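Local coordinates for protein Baccell_00875 (Bacteroides cellulosilyticus DSM 14838, PDB 5NO8) that acts as a polysaccharide lyase, probably removing L-rhamnose caps from the glucuronic acid of complex arabinogalactan proteins, at residues 162-167 / 575-580; 183-188 / 241-246. All coordinates share one frame; numbering follows the deposited sequence.

Contact 1 of 2, residues 162-167 / 575-580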
loop_
_atom_site.group_PDB
_atom_site.type_symbol
_atom_site.label_atom_id
_atom_site.label_comp_id
_atom_site.label_asym_id
_atom_site.label_seq_id
_atom_site.Cartn_x
_atom_site.Cartn_y
_atom_site.Cartn_z
ATOM N N ARG A 162 -12.186 0.689 13.142
ATOM C CA ARG A 162 -11.021 1.379 12.564
ATOM C C ARG A 162 -11.253 1.564 11.081
ATOM O O ARG A 162 -12.141 0.945 10.500
ATOM C CB ARG A 162 -9.715 0.626 12.812
ATOM C CG ARG A 162 -9.356 0.403 14.279
ATOM C CD ARG A 162 -9.055 1.731 14.969
ATOM N NE ARG A 162 -8.592 1.554 16.335
ATOM C CZ ARG A 162 -9.391 1.344 17.387
ATOM N NH1 ARG A 162 -10.705 1.283 17.248
ATOM N NH2 ARG A 162 -8.859 1.176 18.591
ATOM N N ALA A 163 -10.456 2.426 10.468
ATOM C CA ALA A 163 -10.677 2.770 9.053
ATOM C C ALA A 163 -9.390 2.714 8.241
ATOM O O ALA A 163 -8.354 3.195 8.684
ATOM C CB ALA A 163 -11.290 4.149 8.949
ATOM N N HIS A 164 -9.498 2.146 7.041
ATOM C CA HIS A 164 -8.462 2.297 6.011
ATOM C C HIS A 164 -8.618 3.703 5.422
ATOM O O HIS A 164 -9.652 4.029 4.826
ATOM C CB HIS A 164 -8.638 1.247 4.932
ATOM C CG HIS A 164 -8.441 -0.151 5.423
ATOM N ND1 HIS A 164 -7.327 -0.531 6.135
ATOM C CD2 HIS A 164 -9.194 -1.268 5.267
ATOM C CE1 HIS A 164 -7.403 -1.826 6.396
ATOM N NE2 HIS A 164 -8.531 -2.293 5.894
ATOM N N THR A 165 -7.595 4.529 5.601
ATOM C CA THR A 165 -7.679 5.931 5.239
ATOM C C THR A 165 -7.009 6.163 3.883
ATOM O O THR A 165 -5.804 6.078 3.771
ATOM C CB THR A 165 -7.049 6.742 6.379
ATOM O OG1 THR A 165 -7.731 6.385 7.603
ATOM C CG2 THR A 165 -7.232 8.178 6.165
ATOM N N HIS A 166 -7.805 6.427 2.868
ATOM C CA HIS A 166 -7.310 6.564 1.496
ATOM C C HIS A 166 -7.140 8.043 1.239
ATOM O O HIS A 166 -8.123 8.762 1.023
ATOM C CB HIS A 166 -8.289 5.919 0.551
ATOM C CG HIS A 166 -8.427 4.450 0.803
ATOM N ND1 HIS A 166 -7.351 3.590 0.713
ATOM C CD2 HIS A 166 -9.480 3.705 1.240
ATOM C CE1 HIS A 166 -7.747 2.371 1.059
ATOM N NE2 HIS A 166 -9.035 2.408 1.360
ATOM N N ILE A 167 -5.882 8.470 1.252
ATOM C CA ILE A 167 -5.534 9.887 1.136
ATOM C C ILE A 167 -5.172 10.180 -0.312
ATOM O O ILE A 167 -4.374 9.446 -0.887
ATOM C CB ILE A 167 -4.334 10.227 2.020
ATOM C CG1 ILE A 167 -4.610 9.818 3.470
ATOM C CG2 ILE A 167 -4.016 11.725 1.939
ATOM C CD1 ILE A 167 -3.354 9.798 4.304
ATOM N N LEU A 575 -11.131 -7.363 1.794
ATOM C CA LEU A 575 -9.863 -7.196 1.089
ATOM C C LEU A 575 -9.828 -5.925 0.253
ATOM O O LEU A 575 -8.797 -5.212 0.216
ATOM C CB LEU A 575 -9.589 -8.388 0.169
ATOM C CG LEU A 575 -8.284 -8.305 -0.614
ATOM C CD1 LEU A 575 -7.124 -8.175 0.323
ATOM C CD2 LEU A 575 -8.091 -9.538 -1.472
ATOM N N GLU A 576 -10.930 -5.636 -0.420
ATOM C CA GLU A 576 -11.007 -4.460 -1.283
ATOM C C GLU A 576 -10.937 -3.157 -0.518
ATOM O O GLU A 576 -10.500 -2.144 -1.075
ATOM C CB GLU A 576 -12.255 -4.482 -2.175
ATOM C CG GLU A 576 -12.207 -5.633 -3.173
ATOM C CD GLU A 576 -13.330 -5.609 -4.177
ATOM O OE1 GLU A 576 -13.708 -4.504 -4.629
ATOM O OE2 GLU A 576 -13.814 -6.694 -4.547
ATOM N N ALA A 577 -11.307 -3.184 0.761
ATOM C CA ALA A 577 -11.271 -1.973 1.587
ATOM C C ALA A 577 -9.849 -1.426 1.829
ATOM O O ALA A 577 -9.672 -0.229 2.100
ATOM C CB ALA A 577 -11.984 -2.218 2.911
ATOM N N PHE A 578 -8.844 -2.290 1.710
ATOM C CA PHE A 578 -7.445 -1.884 1.853
ATOM C C PHE A 578 -6.945 -0.980 0.722
ATOM O O PHE A 578 -5.869 -0.385 0.868
ATOM C CB PHE A 578 -6.528 -3.112 1.883
ATOM C CG PHE A 578 -6.575 -3.902 3.164
ATOM C CD1 PHE A 578 -5.718 -3.578 4.214
ATOM C CD2 PHE A 578 -7.416 -4.994 3.296
ATOM C CE1 PHE A 578 -5.724 -4.333 5.381
ATOM C CE2 PHE A 578 -7.415 -5.770 4.469
ATOM C CZ PHE A 578 -6.594 -5.413 5.512
ATOM N N ASN A 579 -7.684 -0.920 -0.380
ATOM C CA ASN A 579 -7.201 -0.345 -1.641
ATOM C C ASN A 579 -7.966 0.911 -2.013
ATOM O O ASN A 579 -9.218 0.938 -2.018
ATOM C CB ASN A 579 -7.419 -1.312 -2.798
ATOM C CG ASN A 579 -6.527 -2.523 -2.746
ATOM O OD1 ASN A 579 -5.868 -2.812 -1.758
ATOM N ND2 ASN A 579 -6.535 -3.269 -3.828
ATOM N N GLY A 580 -7.220 1.931 -2.434
ATOM C CA GLY A 580 -7.830 3.150 -2.913
ATOM C C GLY A 580 -7.972 3.165 -4.430
ATOM O O GLY A 580 -7.582 2.199 -5.123
#
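The carbonyl of Ala577 is gripped by His166, whose NE2 donates to Ala577 O at 2.8 Å with an N-H...O angle of 148°. The oxygen lies practically in the imidazole plane, and His166 CG, anti to the carbonyl carbon (chi1 -63°), carries the ring to the turn. The methyl of Ala577 sits against His164, its CB 3.8 Å from His164 CD2. At Phe578 the chain turns, and its ring takes His164 NE2 over its centre, about 3.4 Å above the plane; the two ring planes are inclined at 38°. Phe578 CA adds a CH-pi contact over the His164 face, while Phe578 O lies 3.3 Å from His166 CE1, at the ring edge. Further on, Asn579 O and Gly580 CA share one face of His166, the CA 4.0 Å from the ring centroid, and a CB at Gly580 would crowd ND1. With a leucine in place of His166, Ala577 O would probably lose its donor and the turn would be freer to shift. Both histidines leave one side of strand 163-168, edge strand of an antiparallel sheet, which packs on the type I turn Glu576-Asn579 at the C-terminal end of helix 562-576, joining beta and helical parts.

Contact 2 of 2, residues 183-188 / 241-246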
loop_
_atom_site.group_PDB
_atom_site.type_symbol
_atom_site.label_atom_id
_atom_site.label_comp_id
_atom_site.label_asym_id
_atom_site.label_seq_id
_atom_site.Cartn_x
_atom_site.Cartn_y
_atom_site.Cartn_z
ATOM N N ASP A 183 -15.755 -3.057 6.141
ATOM C CA ASP A 183 -16.620 -2.621 5.057
ATOM C C ASP A 183 -18.046 -2.270 5.454
ATOM O O ASP A 183 -18.853 -1.985 4.581
ATOM C CB ASP A 183 -16.628 -3.612 3.876
ATOM C CG ASP A 183 -17.108 -2.972 2.576
ATOM O OD1 ASP A 183 -16.584 -1.900 2.219
ATOM O OD2 ASP A 183 -18.012 -3.525 1.929
ATOM N N PHE A 184 -18.360 -2.230 6.749
ATOM C CA PHE A 184 -19.723 -1.912 7.172
ATOM C C PHE A 184 -19.916 -0.395 7.093
ATOM O O PHE A 184 -19.073 0.354 7.567
ATOM C CB PHE A 184 -19.992 -2.358 8.608
ATOM C CG PHE A 184 -19.647 -3.792 8.879
ATOM C CD1 PHE A 184 -20.400 -4.814 8.319
ATOM C CD2 PHE A 184 -18.563 -4.121 9.701
ATOM C CE1 PHE A 184 -20.082 -6.148 8.568
ATOM C CE2 PHE A 184 -18.243 -5.448 9.950
ATOM C CZ PHE A 184 -19.002 -6.461 9.385
ATOM N N THR A 185 -21.027 0.018 6.509
ATOM C CA THR A 185 -21.421 1.419 6.434
ATOM C C THR A 185 -21.900 1.876 7.819
ATOM O O THR A 185 -22.246 1.034 8.650
ATOM C CB THR A 185 -22.552 1.612 5.419
ATOM O OG1 THR A 185 -23.670 0.794 5.780
ATOM C CG2 THR A 185 -22.101 1.217 4.010
ATOM N N PRO A 186 -21.880 3.180 8.111
ATOM C CA PRO A 186 -21.345 4.225 7.239
ATOM C C PRO A 186 -19.820 4.312 7.221
ATOM O O PRO A 186 -19.135 3.901 8.157
ATOM C CB PRO A 186 -21.892 5.498 7.873
ATOM C CG PRO A 186 -21.930 5.170 9.326
ATOM C CD PRO A 186 -22.351 3.732 9.391
ATOM N N HIS A 187 -19.332 4.880 6.128
ATOM C CA HIS A 187 -17.951 5.281 5.991
ATOM C C HIS A 187 -17.869 6.807 6.069
ATOM O O HIS A 187 -18.884 7.486 6.179
ATOM C CB HIS A 187 -17.454 4.774 4.665
ATOM C CG HIS A 187 -17.611 3.300 4.511
ATOM N ND1 HIS A 187 -16.906 2.400 5.270
ATOM C CD2 HIS A 187 -18.403 2.564 3.685
ATOM C CE1 HIS A 187 -17.247 1.168 4.915
ATOM N NE2 HIS A 187 -18.162 1.241 3.964
ATOM N N LEU A 188 -16.651 7.331 6.014
ATOM C CA LEU A 188 -16.436 8.754 6.130
ATOM C C LEU A 188 -15.616 9.285 4.961
ATOM O O LEU A 188 -14.687 8.636 4.511
ATOM C CB LEU A 188 -15.693 9.035 7.422
ATOM C CG LEU A 188 -15.715 10.457 7.976
ATOM C CD1 LEU A 188 -17.045 10.733 8.632
ATOM C CD2 LEU A 188 -14.612 10.662 8.999
ATOM N N ALA A 241 -20.629 11.437 6.119
ATOM C CA ALA A 241 -20.882 10.020 6.052
ATOM C C ALA A 241 -21.193 9.637 4.616
ATOM O O ALA A 241 -21.783 10.404 3.873
ATOM C CB ALA A 241 -22.081 9.678 6.934
ATOM N N HIS A 242 -20.814 8.430 4.239
ATOM C CA HIS A 242 -21.177 7.884 2.952
ATOM C C HIS A 242 -21.294 6.371 2.989
ATOM O O HIS A 242 -20.922 5.729 3.958
ATOM C CB HIS A 242 -20.226 8.378 1.833
ATOM C CG HIS A 242 -18.849 7.808 1.906
ATOM N ND1 HIS A 242 -18.543 6.546 1.447
ATOM C CD2 HIS A 242 -17.695 8.312 2.413
ATOM C CE1 HIS A 242 -17.255 6.311 1.630
ATOM N NE2 HIS A 242 -16.721 7.361 2.230
ATOM N N ASN A 243 -21.838 5.818 1.930
ATOM C CA ASN A 243 -22.164 4.386 1.867
ATOM C C ASN A 243 -21.249 3.532 1.031
ATOM O O ASN A 243 -21.545 2.372 0.796
ATOM C CB ASN A 243 -23.610 4.232 1.409
ATOM C CG ASN A 243 -24.589 4.573 2.501
ATOM O OD1 ASN A 243 -24.368 4.256 3.680
ATOM N ND2 ASN A 243 -25.686 5.227 2.125
ATOM N N GLY A 244 -20.117 4.062 0.588
ATOM C CA GLY A 244 -19.144 3.256 -0.166
ATOM C C GLY A 244 -18.564 4.090 -1.290
ATOM O O GLY A 244 -18.903 5.268 -1.417
ATOM N N ASN A 245 -17.708 3.475 -2.097
ATOM C CA ASN A 245 -16.930 4.223 -3.092
ATOM C C ASN A 245 -17.774 5.012 -4.087
ATOM O O ASN A 245 -17.456 6.164 -4.387
ATOM C CB ASN A 245 -15.936 3.311 -3.806
ATOM C CG ASN A 245 -14.898 2.724 -2.856
ATOM O OD1 ASN A 245 -14.382 3.398 -1.965
ATOM N ND2 ASN A 245 -14.606 1.443 -3.030
ATOM N N ASP A 246 -18.856 4.424 -4.593
ATOM C CA ASP A 246 -19.716 5.133 -5.550
ATOM C C ASP A 246 -20.402 6.322 -4.927
ATOM O O ASP A 246 -20.549 7.355 -5.554
ATOM C CB ASP A 246 -20.797 4.203 -6.145
ATOM C CG ASP A 246 -20.265 3.256 -7.191
ATOM O OD1 ASP A 246 -19.168 3.498 -7.754
ATOM O OD2 ASP A 246 -20.977 2.254 -7.479
HETATM O O HOH W 1 -19.647 -0.047 1.487
#
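His242 lays one face of its ring under His187 CB, a CH-pi contact with CB 3.7 Å from the centroid. At the edge of the same ring, in its plane, Gly244 N donates to His242 ND1 at 3.1 Å. The His187 ring has Thr185 CA over one face and, along its edge, Gly244 N and a water that is hydrogen-bonded to His187 NE2 and donates to Asn243 O. The His242 CG sits between its own backbone N and carbonyl carbon (chi1 71°), which swings the ring back across His187. Beneath the rings the strands pair antiparallel: His187 and His242 form a hydrogen-bonded pair, His187 N reaching His242 O at 2.8 Å and His242 N returning to His187 O at 2.9 Å. Pro186, after a cis peptide bond, meets Ala241 CB to CB at 4.3 Å, and Leu188 and Ala241 both touch Leu45 on the other face of the sheet. A side chain at Gly244, the N-cap of helix 245-254, would collide with the carbonyl oxygen of Asn243. Both imidazoles use ND1 as acceptor of a backbone N-H, His187 from Arg180 and His242 from Gly244, which probably leaves each NE2 to donate, weakly to Asp183 O and Asn177 OD1 respectively.

In the fold
Contact 1 and contact 2 lie with their centres 11 Å apart and do not touch, the nearest atoms being about 5 Å apart. Both use the same antiparallel sheet, where strands 232-242, 187-194, 175-180 and 163-168 run side by side: contact 2 joins the first two, and contact 1 takes the last, at the sheet's edge. Strand 175-180 lies between them, and its Ile179 touches His166 and Ala577 of contact 1 as well as His187 and His242 of contact 2. Along the chain, contact 2 is nested inside the loop closed by contact 1, so a shorter-range strand pairing (53 residues apart) sits beside the junction of sheet and helical part (408 residues apart).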